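Local coordinates for protein endo-arabinase (Bacteroides thetaiotaomicron, PDB 5C0P) that probably hydrolyses O-glycosidic bonds in L-arabinan as a family 43 glycoside hydrolase, at residues A[28-33]-A[82-87]; A[73-78]-A[101-106]; A[157-162]-A[197-202]; A[180-185]-A[217-222]; A[188-193]-A[223-228]. All blocks are in the same frame, centred on the assembly; numbering follows the deposited sequence.

Contact 1: A[28-33]-A[82-87]. With MG (magnesium ion), chain C.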
# COMPACT_ATOMS: atom_id res chain seq x y z
N ASP A 28 0.96 2.56 8.07
CA ASP A 28 0.69 1.90 6.79
C ASP A 28 0.15 0.47 6.92
O ASP A 28 0.65 -0.43 6.22
CB ASP A 28 1.97 1.90 5.94
CG ASP A 28 2.65 3.28 5.92
OD1 ASP A 28 1.95 4.31 5.84
OD2 ASP A 28 3.89 3.34 6.01
N PRO A 29 -0.86 0.24 7.78
CA PRO A 29 -1.25 -1.15 8.04
C PRO A 29 -2.04 -1.81 6.91
O PRO A 29 -3.15 -1.38 6.55
CB PRO A 29 -2.13 -1.03 9.29
CG PRO A 29 -2.76 0.32 9.16
CD PRO A 29 -1.69 1.20 8.53
N PHE A 30 -1.44 -2.85 6.36
CA PHE A 30 -2.07 -3.65 5.32
C PHE A 30 -2.52 -4.96 5.96
O PHE A 30 -1.71 -5.66 6.57
CB PHE A 30 -1.05 -3.93 4.21
CG PHE A 30 -1.62 -4.66 3.03
CD1 PHE A 30 -1.86 -6.03 3.09
CD2 PHE A 30 -1.91 -3.99 1.85
CE1 PHE A 30 -2.38 -6.72 2.01
CE2 PHE A 30 -2.43 -4.68 0.75
CZ PHE A 30 -2.66 -6.04 0.83
N ILE A 31 -3.79 -5.30 5.81
CA ILE A 31 -4.33 -6.54 6.39
C ILE A 31 -4.43 -7.62 5.32
O ILE A 31 -5.17 -7.47 4.34
CB ILE A 31 -5.73 -6.31 6.97
CG1 ILE A 31 -5.72 -5.21 8.04
CG2 ILE A 31 -6.29 -7.64 7.53
CD1 ILE A 31 -4.78 -5.50 9.21
N LEU A 32 -3.68 -8.70 5.51
CA LEU A 32 -3.82 -9.89 4.67
C LEU A 32 -4.91 -10.78 5.26
O LEU A 32 -4.77 -11.25 6.39
CB LEU A 32 -2.50 -10.65 4.60
CG LEU A 32 -2.56 -12.04 3.96
CD1 LEU A 32 -2.92 -11.98 2.47
CD2 LEU A 32 -1.23 -12.74 4.16
N VAL A 33 -5.98 -11.00 4.51
CA VAL A 33 -7.02 -11.96 4.89
C VAL A 33 -6.68 -13.29 4.23
O VAL A 33 -6.81 -13.43 3.01
CB VAL A 33 -8.41 -11.50 4.44
CG1 VAL A 33 -9.49 -12.47 4.95
CG2 VAL A 33 -8.69 -10.10 4.93
N ALA A 82 6.48 0.38 4.57
CA ALA A 82 5.13 0.09 4.12
C ALA A 82 4.93 -1.25 3.41
O ALA A 82 4.58 -1.29 2.23
CB ALA A 82 4.61 1.25 3.26
N PRO A 83 5.14 -2.35 4.12
CA PRO A 83 4.89 -3.65 3.49
C PRO A 83 3.40 -3.90 3.18
O PRO A 83 2.51 -3.49 3.95
CB PRO A 83 5.38 -4.64 4.56
CG PRO A 83 5.28 -3.87 5.87
CD PRO A 83 5.61 -2.46 5.52
N ASP A 84 3.16 -4.55 2.04
CA ASP A 84 1.87 -5.14 1.69
C ASP A 84 2.14 -6.62 1.49
O ASP A 84 3.24 -6.99 1.04
CB ASP A 84 1.38 -4.63 0.33
CG ASP A 84 0.90 -3.18 0.34
OD1 ASP A 84 1.02 -2.46 1.35
OD2 ASP A 84 0.39 -2.79 -0.74
N VAL A 85 1.17 -7.49 1.76
CA VAL A 85 1.34 -8.91 1.45
C VAL A 85 0.11 -9.44 0.73
O VAL A 85 -1.02 -9.26 1.20
CB VAL A 85 1.63 -9.76 2.72
CG1 VAL A 85 1.74 -11.24 2.36
CG2 VAL A 85 2.92 -9.30 3.38
N TYR A 86 0.35 -10.11 -0.39
CA TYR A 86 -0.72 -10.62 -1.23
C TYR A 86 -0.63 -12.12 -1.39
O TYR A 86 0.45 -12.67 -1.58
CB TYR A 86 -0.63 -9.99 -2.62
CG TYR A 86 -0.68 -8.49 -2.59
CD1 TYR A 86 -1.89 -7.82 -2.61
CD2 TYR A 86 0.49 -7.74 -2.53
CE1 TYR A 86 -1.95 -6.43 -2.58
CE2 TYR A 86 0.44 -6.36 -2.50
CZ TYR A 86 -0.78 -5.71 -2.52
OH TYR A 86 -0.84 -4.33 -2.49
N GLU A 87 -1.79 -12.78 -1.36
CA GLU A 87 -1.84 -14.17 -1.78
C GLU A 87 -2.04 -14.17 -3.29
O GLU A 87 -2.93 -13.50 -3.81
CB GLU A 87 -2.99 -14.92 -1.10
CG GLU A 87 -2.93 -16.45 -1.24
CD GLU A 87 -3.46 -16.98 -2.56
OE1 GLU A 87 -4.19 -16.27 -3.27
OE2 GLU A 87 -3.13 -18.14 -2.89
MG MG C . 0.70 -0.39 1.70
O HOH W 1 1.39 -0.91 3.62
O HOH W 2 5.74 1.63 7.04
O HOH W 3 1.33 -3.47 6.59
O HOH W 4 2.62 -0.06 0.86
O HOH W 5 -0.01 -0.20 -0.27
O HOH W 6 -1.36 -0.55 2.18
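Asp28 meets Ala82 at the head of this contact, its OD2 lying 3.5 Å from Ala82 CB, and a water bridges the same oxygen to Ala82 N. OD2 also bonds a Tris molecule, probably from the crystallisation liquor, consistent with this end facing a pocket. The carbonyl of Asp28 works with that of Pro83: both accept from one water, which is itself a magnesium ligand. Phe30 carries most of the apolar contact. With CG anti to the backbone N (chi1 -175°), its ring spreads over the second strand, and Asp84 CB sits over one face, 3.9 Å from the ring centroid. From there Asp84 OD1 reaches the magnesium at 2.1 Å; four waters and His261 NE2 complete the shell. The Phe30 ring edge turns toward the face of Tyr86 in a T-shaped pair, centroids 5.0 Å apart and planes at 69°. Tyr86 OH bonds Leu139 N and makes only a weak bond to Asp84 OD2, the oxygen that also accepts from a magnesium-bound water. Further along, Leu32 CD2 packs on Val85 CG1 at 3.8 Å. Two nearly parallel strands, 16° apart, joined by water and side chains instead of backbone hydrogen bonds, are what neighbouring blades present around the central metal site of the five-bladed beta-propeller of family 43.

Contact 2: A[73-78]-A[101-106]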
# COMPACT_ATOMS: atom_id res chain seq x y z
N ASP A 73 23.45 -9.59 1.18
CA ASP A 73 23.49 -9.40 -0.27
C ASP A 73 22.20 -8.88 -0.88
O ASP A 73 22.13 -8.66 -2.09
CB ASP A 73 23.96 -10.67 -0.99
CG ASP A 73 23.02 -11.84 -0.80
OD1 ASP A 73 22.01 -11.73 -0.07
OD2 ASP A 73 23.30 -12.91 -1.39
N PHE A 74 21.18 -8.65 -0.06
CA PHE A 74 19.94 -8.05 -0.55
C PHE A 74 20.21 -6.63 -1.02
O PHE A 74 20.95 -5.88 -0.38
CB PHE A 74 18.88 -8.04 0.54
CG PHE A 74 17.54 -7.56 0.07
CD1 PHE A 74 16.84 -8.22 -0.94
CD2 PHE A 74 16.95 -6.45 0.66
CE1 PHE A 74 15.58 -7.78 -1.36
CE2 PHE A 74 15.70 -6.00 0.24
CZ PHE A 74 15.01 -6.67 -0.77
N TRP A 75 19.60 -6.25 -2.14
CA TRP A 75 19.90 -4.98 -2.77
C TRP A 75 19.54 -3.77 -1.92
O TRP A 75 20.19 -2.73 -2.03
CB TRP A 75 19.16 -4.86 -4.11
CG TRP A 75 17.69 -4.57 -3.98
CD1 TRP A 75 16.67 -5.48 -3.89
CD2 TRP A 75 17.06 -3.27 -3.95
NE1 TRP A 75 15.46 -4.84 -3.79
CE2 TRP A 75 15.67 -3.48 -3.83
CE3 TRP A 75 17.55 -1.96 -4.01
CZ2 TRP A 75 14.75 -2.42 -3.78
CZ3 TRP A 75 16.63 -0.91 -3.95
CH2 TRP A 75 15.26 -1.14 -3.84
N GLY A 76 18.50 -3.90 -1.10
CA GLY A 76 17.96 -2.75 -0.40
C GLY A 76 18.11 -2.87 1.10
O GLY A 76 17.26 -3.44 1.78
N GLN A 77 19.19 -2.30 1.63
CA GLN A 77 19.46 -2.45 3.05
C GLN A 77 18.80 -1.38 3.91
O GLN A 77 18.82 -1.47 5.14
CB GLN A 77 20.97 -2.48 3.31
CG GLN A 77 21.69 -3.66 2.65
CD GLN A 77 21.36 -4.99 3.30
OE1 GLN A 77 21.23 -5.09 4.52
NE2 GLN A 77 21.22 -6.04 2.48
N GLN A 78 18.20 -0.37 3.27
CA GLN A 78 17.58 0.73 4.01
C GLN A 78 16.08 0.80 3.81
O GLN A 78 15.54 0.22 2.85
CB GLN A 78 18.21 2.08 3.60
CG GLN A 78 19.68 2.19 3.98
CD GLN A 78 20.32 3.49 3.53
OE1 GLN A 78 21.36 3.48 2.88
NE2 GLN A 78 19.72 4.60 3.90
N ALA A 101 22.78 2.75 -0.60
CA ALA A 101 23.78 3.66 -1.15
C ALA A 101 23.96 3.31 -2.63
O ALA A 101 24.16 2.14 -2.97
CB ALA A 101 25.09 3.53 -0.40
N GLY A 102 23.84 4.31 -3.49
CA GLY A 102 24.04 4.11 -4.92
C GLY A 102 22.90 3.46 -5.69
O GLY A 102 23.06 3.14 -6.87
N VAL A 103 21.75 3.24 -5.04
CA VAL A 103 20.57 2.73 -5.72
C VAL A 103 19.35 3.55 -5.32
O VAL A 103 19.09 3.74 -4.12
CB VAL A 103 20.27 1.26 -5.37
CG1 VAL A 103 19.27 0.68 -6.35
CG2 VAL A 103 21.55 0.44 -5.35
N LYS A 104 18.58 4.02 -6.30
CA LYS A 104 17.38 4.78 -5.99
C LYS A 104 16.35 3.95 -5.23
O LYS A 104 16.26 2.73 -5.40
CB LYS A 104 16.75 5.37 -7.26
CG LYS A 104 17.55 6.53 -7.82
CD LYS A 104 16.72 7.37 -8.79
CE LYS A 104 17.49 8.61 -9.18
NZ LYS A 104 18.90 8.27 -9.48
N ARG A 105 15.58 4.62 -4.38
CA ARG A 105 14.49 3.98 -3.66
C ARG A 105 13.54 3.28 -4.63
O ARG A 105 13.24 3.82 -5.70
CB ARG A 105 13.74 5.02 -2.84
CG ARG A 105 12.65 4.44 -1.95
CD ARG A 105 12.18 5.45 -0.91
NE ARG A 105 13.22 5.69 0.10
CZ ARG A 105 13.68 6.89 0.43
NH1 ARG A 105 14.63 6.99 1.35
NH2 ARG A 105 13.20 7.98 -0.15
N GLY A 106 13.09 2.09 -4.26
CA GLY A 106 12.11 1.39 -5.06
C GLY A 106 11.41 0.30 -4.28
O GLY A 106 11.84 -0.06 -3.18
O HOH W 7 22.95 1.14 1.95
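The irregular loop 73-78 brings Trp75 and Gln78 up to the turn and strand start at 101-106, and no hydrogen bond joins the two backbones directly. Trp75 does most of the touching, through the far side of its six-membered ring. Its CG lies between the backbone N and the carbonyl carbon (chi1 76°), which swings the indole toward the strand. There CZ3 rests against Val103 CG1 at 3.9 Å, while CH2 comes 3.6 Å from Gly106 O, a carbonyl oxygen placed at the ring edge near its plane. On the loop side, Trp75 CD1 stands 3.6 Å above the ring of Phe74, and NE1 has a weak hydrogen bond to Ser108 OG. Gln77 NE2 bonds Phe74 O, tying the loop to itself. Gln77 and Gln78 both face Ser99, a classic beta bulge, where the loop enters strand 78-88. From Gln78 the extended chain carries OE1 to a water that donates to it at 3.0 Å and accepts from Ala101 N. The chemistry is therefore that of a surface contact: an indole whose rim abuts aliphatic and backbone atoms supplies dispersion, while the polar link is relayed by a single water, and no charged pair spans the two segments.

Contact 3: A[157-162]-A[197-202]. With MG (magnesium ion), chain B.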
# COMPACT_ATOMS: atom_id res chain seq x y z
N GLU A 157 11.45 14.21 -6.02
CA GLU A 157 12.03 14.15 -7.35
C GLU A 157 11.14 14.85 -8.39
O GLU A 157 11.62 15.58 -9.26
CB GLU A 157 12.23 12.67 -7.73
CG GLU A 157 12.76 12.41 -9.13
CD GLU A 157 13.36 11.01 -9.26
OE1 GLU A 157 12.68 10.11 -9.77
OE2 GLU A 157 14.52 10.82 -8.86
N THR A 158 9.83 14.64 -8.27
CA THR A 158 8.88 15.08 -9.31
C THR A 158 8.17 16.39 -9.02
O THR A 158 7.51 16.94 -9.91
CB THR A 158 7.81 14.00 -9.56
OG1 THR A 158 7.06 13.77 -8.36
CG2 THR A 158 8.46 12.71 -10.00
N ILE A 159 8.30 16.88 -7.78
CA ILE A 159 7.60 18.08 -7.28
C ILE A 159 6.10 17.84 -7.10
O ILE A 159 5.61 17.80 -5.97
CB ILE A 159 7.88 19.35 -8.12
CG1 ILE A 159 9.37 19.48 -8.44
CG2 ILE A 159 7.40 20.58 -7.36
CD1 ILE A 159 10.27 19.47 -7.21
N ASP A 160 5.38 17.71 -8.20
CA ASP A 160 4.00 17.23 -8.18
C ASP A 160 4.10 15.71 -8.18
O ASP A 160 4.48 15.11 -9.20
CB ASP A 160 3.25 17.74 -9.42
CG ASP A 160 1.76 17.91 -9.18
OD1 ASP A 160 1.27 17.54 -8.08
OD2 ASP A 160 1.07 18.42 -10.10
N GLY A 161 3.81 15.08 -7.04
CA GLY A 161 3.94 13.64 -6.88
C GLY A 161 3.14 12.92 -7.94
O GLY A 161 2.10 13.42 -8.36
N GLU A 162 3.62 11.76 -8.36
CA GLU A 162 3.02 11.03 -9.47
C GLU A 162 2.62 9.62 -9.04
O GLU A 162 3.27 9.01 -8.20
CB GLU A 162 4.01 10.96 -10.63
CG GLU A 162 4.31 12.35 -11.24
CD GLU A 162 5.45 12.35 -12.26
OE1 GLU A 162 6.08 11.29 -12.48
OE2 GLU A 162 5.71 13.43 -12.84
N SER A 197 12.89 19.08 2.87
CA SER A 197 14.15 18.80 2.17
C SER A 197 14.43 19.80 1.05
O SER A 197 14.95 19.44 -0.00
CB SER A 197 14.16 17.37 1.63
OG SER A 197 13.89 16.43 2.65
N GLY A 198 14.06 21.05 1.29
CA GLY A 198 14.31 22.13 0.36
C GLY A 198 13.31 22.25 -0.79
O GLY A 198 13.52 23.04 -1.71
N VAL A 199 12.23 21.48 -0.73
CA VAL A 199 11.28 21.42 -1.83
C VAL A 199 9.84 21.63 -1.36
O VAL A 199 9.45 21.13 -0.30
CB VAL A 199 11.35 20.04 -2.52
CG1 VAL A 199 10.43 19.98 -3.71
CG2 VAL A 199 12.78 19.72 -2.93
N THR A 200 9.04 22.36 -2.15
CA THR A 200 7.61 22.50 -1.88
C THR A 200 6.84 21.82 -3.01
O THR A 200 6.97 22.19 -4.18
CB THR A 200 7.19 23.97 -1.78
OG1 THR A 200 7.87 24.59 -0.68
CG2 THR A 200 5.69 24.07 -1.54
N GLY A 201 6.04 20.82 -2.65
CA GLY A 201 5.34 20.04 -3.66
C GLY A 201 4.24 19.21 -3.05
O GLY A 201 3.90 19.39 -1.87
N ASN A 202 3.71 18.28 -3.83
CA ASN A 202 2.54 17.51 -3.44
C ASN A 202 2.85 16.02 -3.36
O ASN A 202 3.33 15.42 -4.32
CB ASN A 202 1.40 17.73 -4.44
CG ASN A 202 1.08 19.19 -4.63
OD1 ASN A 202 0.82 19.90 -3.66
ND2 ASN A 202 1.11 19.65 -5.88
MG MG B . 7.01 17.13 -11.97
O HOH W 8 5.41 15.75 -11.69
O HOH W 9 5.70 18.67 -11.50
O HOH W 10 8.23 15.55 -12.60
O HOH W 11 8.63 18.46 -12.06
O HOH W 12 6.50 17.36 -13.95
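Asn202 is bonded three times to the turn 159-161. Its backbone O accepts from Gly161 N at 2.8 Å, and its N donates to Ile159 O at 2.9 Å, so that Asp160 and Asn202 form a single bridge of parallel pattern. The third bond runs from Asn202 ND2 to Asp160 OD1 at 3.1 Å; it is nearly straight (165°) and reaches the oxygen from above the carboxylate plane, the amide and carboxylate planes standing 66° apart. Each group has a further partner, Ser186 OG for Asp160 OD2 and Ser193 OG for Asn202 OD1, which probably limits how far either can turn. Ile159 O also lies 3.2 Å from Gly201 CA, where a beta carbon would clash. Farther out, Ile159 sends CD1 against Val199 CG1 at 3.5 Å, and CG2 against Thr200 O. Ile159 has positive phi and leaves the helix just after Thr158, whose carbonyl oxygen binds a magnesium at 2.1 Å. Five waters complete this metal's shell; one of them donates to both Asp160 O and Glu162 OE2. The arrangement is that of a largely hydrated magnesium site at a helix end, on a turn which the bridge fastens to the short hairpin 194-201.

Contact 4: A[180-185]-A[217-222]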
# COMPACT_ATOMS: atom_id res chain seq x y z
N TYR A 180 2.77 3.71 -16.82
CA TYR A 180 1.82 4.67 -17.35
C TYR A 180 1.39 5.64 -16.26
O TYR A 180 0.93 5.23 -15.20
CB TYR A 180 0.60 3.94 -17.95
CG TYR A 180 -0.22 4.82 -18.85
CD1 TYR A 180 -1.18 5.67 -18.33
CD2 TYR A 180 -0.00 4.84 -20.22
CE1 TYR A 180 -1.92 6.50 -19.14
CE2 TYR A 180 -0.74 5.66 -21.05
CZ TYR A 180 -1.69 6.49 -20.50
OH TYR A 180 -2.42 7.31 -21.32
N LEU A 181 1.58 6.94 -16.50
CA LEU A 181 1.23 7.96 -15.52
C LEU A 181 -0.28 8.10 -15.41
O LEU A 181 -0.95 8.43 -16.39
CB LEU A 181 1.86 9.30 -15.89
CG LEU A 181 1.48 10.50 -15.00
CD1 LEU A 181 2.03 10.32 -13.61
CD2 LEU A 181 2.01 11.78 -15.59
N LEU A 182 -0.81 7.85 -14.22
CA LEU A 182 -2.25 7.92 -13.97
C LEU A 182 -2.71 9.35 -13.66
O LEU A 182 -3.69 9.83 -14.24
CB LEU A 182 -2.62 6.99 -12.81
CG LEU A 182 -2.27 5.52 -13.05
CD1 LEU A 182 -2.88 4.66 -11.96
CD2 LEU A 182 -2.74 5.05 -14.41
N PHE A 183 -2.00 10.00 -12.75
CA PHE A 183 -2.30 11.39 -12.39
C PHE A 183 -1.21 11.93 -11.50
O PHE A 183 -0.38 11.17 -10.99
CB PHE A 183 -3.67 11.54 -11.71
CG PHE A 183 -3.84 10.71 -10.45
CD1 PHE A 183 -3.40 11.18 -9.22
CD2 PHE A 183 -4.49 9.50 -10.51
CE1 PHE A 183 -3.59 10.43 -8.07
CE2 PHE A 183 -4.69 8.74 -9.36
CZ PHE A 183 -4.23 9.21 -8.14
N LYS A 184 -1.21 13.25 -11.35
CA LYS A 184 -0.36 13.92 -10.39
C LYS A 184 -1.22 14.37 -9.22
O LYS A 184 -2.41 14.62 -9.39
CB LYS A 184 0.32 15.12 -11.04
CG LYS A 184 1.14 14.75 -12.26
CD LYS A 184 1.81 15.96 -12.89
CE LYS A 184 2.82 15.50 -13.95
NZ LYS A 184 3.49 16.65 -14.61
N ALA A 185 -0.62 14.47 -8.04
CA ALA A 185 -1.38 14.75 -6.82
C ALA A 185 -2.18 16.05 -6.90
O ALA A 185 -3.29 16.14 -6.34
CB ALA A 185 -0.46 14.77 -5.60
N LEU A 217 -13.70 1.22 -11.15
CA LEU A 217 -12.59 1.15 -10.21
C LEU A 217 -12.55 2.36 -9.31
O LEU A 217 -12.77 3.50 -9.76
CB LEU A 217 -11.25 1.06 -10.95
CG LEU A 217 -11.13 0.03 -12.06
CD1 LEU A 217 -9.76 0.13 -12.71
CD2 LEU A 217 -11.37 -1.35 -11.50
N ILE A 218 -12.31 2.12 -8.03
CA ILE A 218 -11.97 3.18 -7.10
C ILE A 218 -10.50 3.05 -6.71
O ILE A 218 -10.04 1.95 -6.37
CB ILE A 218 -12.84 3.12 -5.84
CG1 ILE A 218 -14.32 3.14 -6.20
CG2 ILE A 218 -12.50 4.28 -4.89
CD1 ILE A 218 -15.24 2.94 -5.00
N MSE A 219 -9.77 4.16 -6.74
CA MSE A 219 -8.43 4.16 -6.18
C MSE A 219 -8.41 4.99 -4.92
O MSE A 219 -8.92 6.10 -4.88
CB MSE A 219 -7.37 4.70 -7.14
CG MSE A 219 -5.95 4.57 -6.54
SE MSE A 219 -4.66 5.45 -7.60
CE MSE A 219 -4.61 4.12 -9.02
N LEU A 220 -7.84 4.41 -3.87
CA LEU A 220 -7.51 5.17 -2.68
C LEU A 220 -6.04 5.55 -2.75
O LEU A 220 -5.21 4.81 -3.30
CB LEU A 220 -7.77 4.35 -1.42
CG LEU A 220 -9.22 3.90 -1.22
CD1 LEU A 220 -9.31 3.07 0.06
CD2 LEU A 220 -10.16 5.09 -1.16
N TRP A 221 -5.71 6.71 -2.20
CA TRP A 221 -4.33 7.14 -2.10
C TRP A 221 -4.24 8.24 -1.06
O TRP A 221 -5.27 8.76 -0.63
CB TRP A 221 -3.80 7.61 -3.47
CG TRP A 221 -4.51 8.81 -4.05
CD1 TRP A 221 -5.76 8.84 -4.60
CD2 TRP A 221 -3.97 10.13 -4.16
NE1 TRP A 221 -6.04 10.12 -5.03
CE2 TRP A 221 -4.96 10.92 -4.78
CE3 TRP A 221 -2.76 10.71 -3.80
CZ2 TRP A 221 -4.76 12.29 -5.03
CZ3 TRP A 221 -2.56 12.06 -4.05
CH2 TRP A 221 -3.56 12.83 -4.67
N SER A 222 -3.03 8.60 -0.66
CA SER A 222 -2.86 9.60 0.39
C SER A 222 -1.98 10.78 0.02
O SER A 222 -1.04 10.65 -0.77
CB SER A 222 -2.33 8.96 1.67
OG SER A 222 -3.34 8.21 2.32
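Phe183 and Trp221 set the geometry: the phenyl edge points into the indole face, with CE1 3.6 Å above the indole plane and over its centre. The phenyl and five-membered ring centroids are 4.9 Å apart and the planes meet at 55°, an inclined edge-to-face pair. Both side chains hold CG between the backbone N and the carbonyl carbon (chi1 58° and 63°), which carries their rings into the space between two strands whose axes pass 11.6 Å apart. The phenyl has a second neighbour at its rim: the selenium of Met219, a selenomethionine, approaches CE2 to 3.7 Å near the ring plane, a Met-aromatic contact made at the edge. Beyond it the chain of Met219 bends, and its CE presses on Leu182 CD1 at 3.5 Å, tight for two carbons. Ala185 closes the other end, its CA 3.6 Å from Trp221 CH2, while Trp221 NE1 bonds Gln249 OE1. Replacing Trp221 by an alanine removes the face beneath Phe183 and would probably leave that ring freer to turn and Gln249 OE1 without this donor. A buried contact in which strands of two sheets meet through aromatic and aliphatic side chains, with no hydrogen bond between the two segments, is typical of packing between adjacent blades of a beta-propeller.

Contact 5: A[188-193]-A[223-228]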
# COMPACT_ATOMS: atom_id res chain seq x y z
N ALA A 188 -6.12 16.49 -7.53
CA ALA A 188 -7.15 16.41 -6.49
C ALA A 188 -7.29 17.77 -5.83
O ALA A 188 -6.31 18.33 -5.34
CB ALA A 188 -6.78 15.36 -5.46
N PRO A 189 -8.52 18.32 -5.81
CA PRO A 189 -8.71 19.68 -5.31
C PRO A 189 -8.42 19.82 -3.82
O PRO A 189 -8.17 20.93 -3.35
CB PRO A 189 -10.20 19.94 -5.55
CG PRO A 189 -10.66 18.88 -6.47
CD PRO A 189 -9.76 17.72 -6.34
N TRP A 190 -8.44 18.72 -3.08
CA TRP A 190 -8.26 18.80 -1.63
C TRP A 190 -6.78 18.88 -1.25
O TRP A 190 -6.45 19.22 -0.11
CB TRP A 190 -8.92 17.62 -0.92
CG TRP A 190 -8.46 16.27 -1.42
CD1 TRP A 190 -9.05 15.50 -2.38
CD2 TRP A 190 -7.30 15.53 -0.96
NE1 TRP A 190 -8.34 14.33 -2.55
CE2 TRP A 190 -7.27 14.32 -1.70
CE3 TRP A 190 -6.31 15.76 -0.01
CZ2 TRP A 190 -6.28 13.36 -1.51
CZ3 TRP A 190 -5.33 14.79 0.19
CH2 TRP A 190 -5.32 13.61 -0.56
N VAL A 191 -5.91 18.58 -2.21
CA VAL A 191 -4.48 18.48 -1.93
C VAL A 191 -3.81 19.84 -1.73
O VAL A 191 -4.05 20.78 -2.49
CB VAL A 191 -3.76 17.70 -3.06
CG1 VAL A 191 -2.24 17.85 -2.94
CG2 VAL A 191 -4.16 16.24 -3.03
N GLY A 192 -2.97 19.93 -0.70
CA GLY A 192 -2.15 21.11 -0.50
C GLY A 192 -0.68 20.73 -0.50
O GLY A 192 -0.32 19.62 -0.13
N SER A 193 0.17 21.65 -0.93
CA SER A 193 1.61 21.38 -0.95
C SER A 193 2.22 21.42 0.44
O SER A 193 1.75 22.12 1.34
CB SER A 193 2.33 22.39 -1.84
OG SER A 193 1.80 22.38 -3.16
N SER A 223 -2.31 11.92 0.61
CA SER A 223 -1.54 13.15 0.50
C SER A 223 -1.91 14.04 1.68
O SER A 223 -2.58 13.60 2.60
CB SER A 223 -1.83 13.85 -0.83
OG SER A 223 -0.83 14.80 -1.13
N PHE A 224 -1.48 15.29 1.64
CA PHE A 224 -1.81 16.24 2.69
C PHE A 224 -2.87 17.22 2.22
O PHE A 224 -2.87 17.62 1.06
CB PHE A 224 -0.54 16.96 3.17
CG PHE A 224 0.41 16.05 3.88
CD1 PHE A 224 1.35 15.32 3.16
CD2 PHE A 224 0.32 15.87 5.25
CE1 PHE A 224 2.21 14.45 3.82
CE2 PHE A 224 1.19 15.01 5.91
CZ PHE A 224 2.13 14.29 5.19
N ARG A 225 -3.78 17.60 3.12
CA ARG A 225 -4.90 18.48 2.80
C ARG A 225 -4.50 19.94 2.82
O ARG A 225 -3.77 20.37 3.71
CB ARG A 225 -6.03 18.32 3.83
CG ARG A 225 -6.56 16.92 3.95
CD ARG A 225 -8.00 16.92 4.42
NE ARG A 225 -8.22 17.54 5.73
CZ ARG A 225 -9.36 17.40 6.40
NH1 ARG A 225 -10.34 16.68 5.87
NH2 ARG A 225 -9.53 17.97 7.59
N LYS A 226 -5.04 20.71 1.87
CA LYS A 226 -4.75 22.14 1.81
C LYS A 226 -5.41 22.94 2.93
O LYS A 226 -4.88 23.97 3.35
CB LYS A 226 -5.12 22.73 0.44
CG LYS A 226 -6.61 22.80 0.16
CD LYS A 226 -6.85 23.26 -1.27
CE LYS A 226 -8.33 23.47 -1.53
NZ LYS A 226 -8.62 23.67 -2.98
N THR A 227 -6.55 22.46 3.43
CA THR A 227 -7.29 23.22 4.45
C THR A 227 -6.55 23.30 5.79
O THR A 227 -6.49 24.36 6.41
CB THR A 227 -8.69 22.62 4.73
OG1 THR A 227 -8.55 21.24 5.07
CG2 THR A 227 -9.59 22.75 3.52
N ASP A 228 -5.99 22.18 6.24
CA ASP A 228 -5.42 22.10 7.59
C ASP A 228 -4.09 21.35 7.70
O ASP A 228 -3.55 21.18 8.79
CB ASP A 228 -6.43 21.50 8.57
CG ASP A 228 -6.97 20.14 8.11
OD1 ASP A 228 -6.37 19.50 7.22
OD2 ASP A 228 -8.00 19.70 8.66
O HOH W 13 -8.29 20.20 1.85
O HOH W 14 0.74 17.07 -0.50
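This is a backbone-led contact in which the loop 188-193 crosses the end of strand 217-224 of a propeller blade, making one isolated beta bridge. Val191 and Arg225 form its non-hydrogen-bonded pair in an antiparallel pattern, flanked by Gly192 N to Phe224 O and Lys226 N to Trp190 O, both 2.9 Å. Gly192 lies so close to Lys226 that a beta carbon would clash. Ahead of the bridge, a type I turn runs from Ala188 to Val191; the Trp190 indole reaches Ser223, whose CB is 3.5 Å from Trp190 CH2, while Val191 CG2 lies over one face of the indole, toward its rim. Ser223 OG bonds Val203 O and, through a water, Gly192 O. Arg225 CG lies 4.1 Å from Trp190 CE3, and its guanidinium grips Asp228 side-on: NE meets OD1 at 3.1 Å and NH2 meets OD2, both on the syn side. NH1 turns to Ser256 OG and Thr253 OG1. A leucine in place of Arg225 would probably leave the Asp228 carboxylate without its charged mate and those two hydroxyls without this donor. The aliphatic chain of Lys226, extended beyond CG, runs back along the loop until NZ donates to Pro189 O at 2.8 Å.

Overall arrangement
The five contacts illustrate how a propeller is held together both between and within its blades. Contact 1 lies closest to the centre of the chain and bears the magnesium of Asp84 and His261. Contact 2 interleaves with it along the chain and reaches the same sheet, but is centred about 21 Å away, toward the periphery. Contacts 3, 4 and 5 form a cluster, their centres 14 to 16 Å apart: Gly161 O and Ala185 N, 2.9 Å apart, join contacts 3 and 4, and Val191 CG2 packs against Trp221 CH2 between contacts 4 and 5. In contact 4, the Trp221 side chain lies about 8 Å from that of Asp136, predicted to tune the pKa of the active-site glutamate and orient the proton donor.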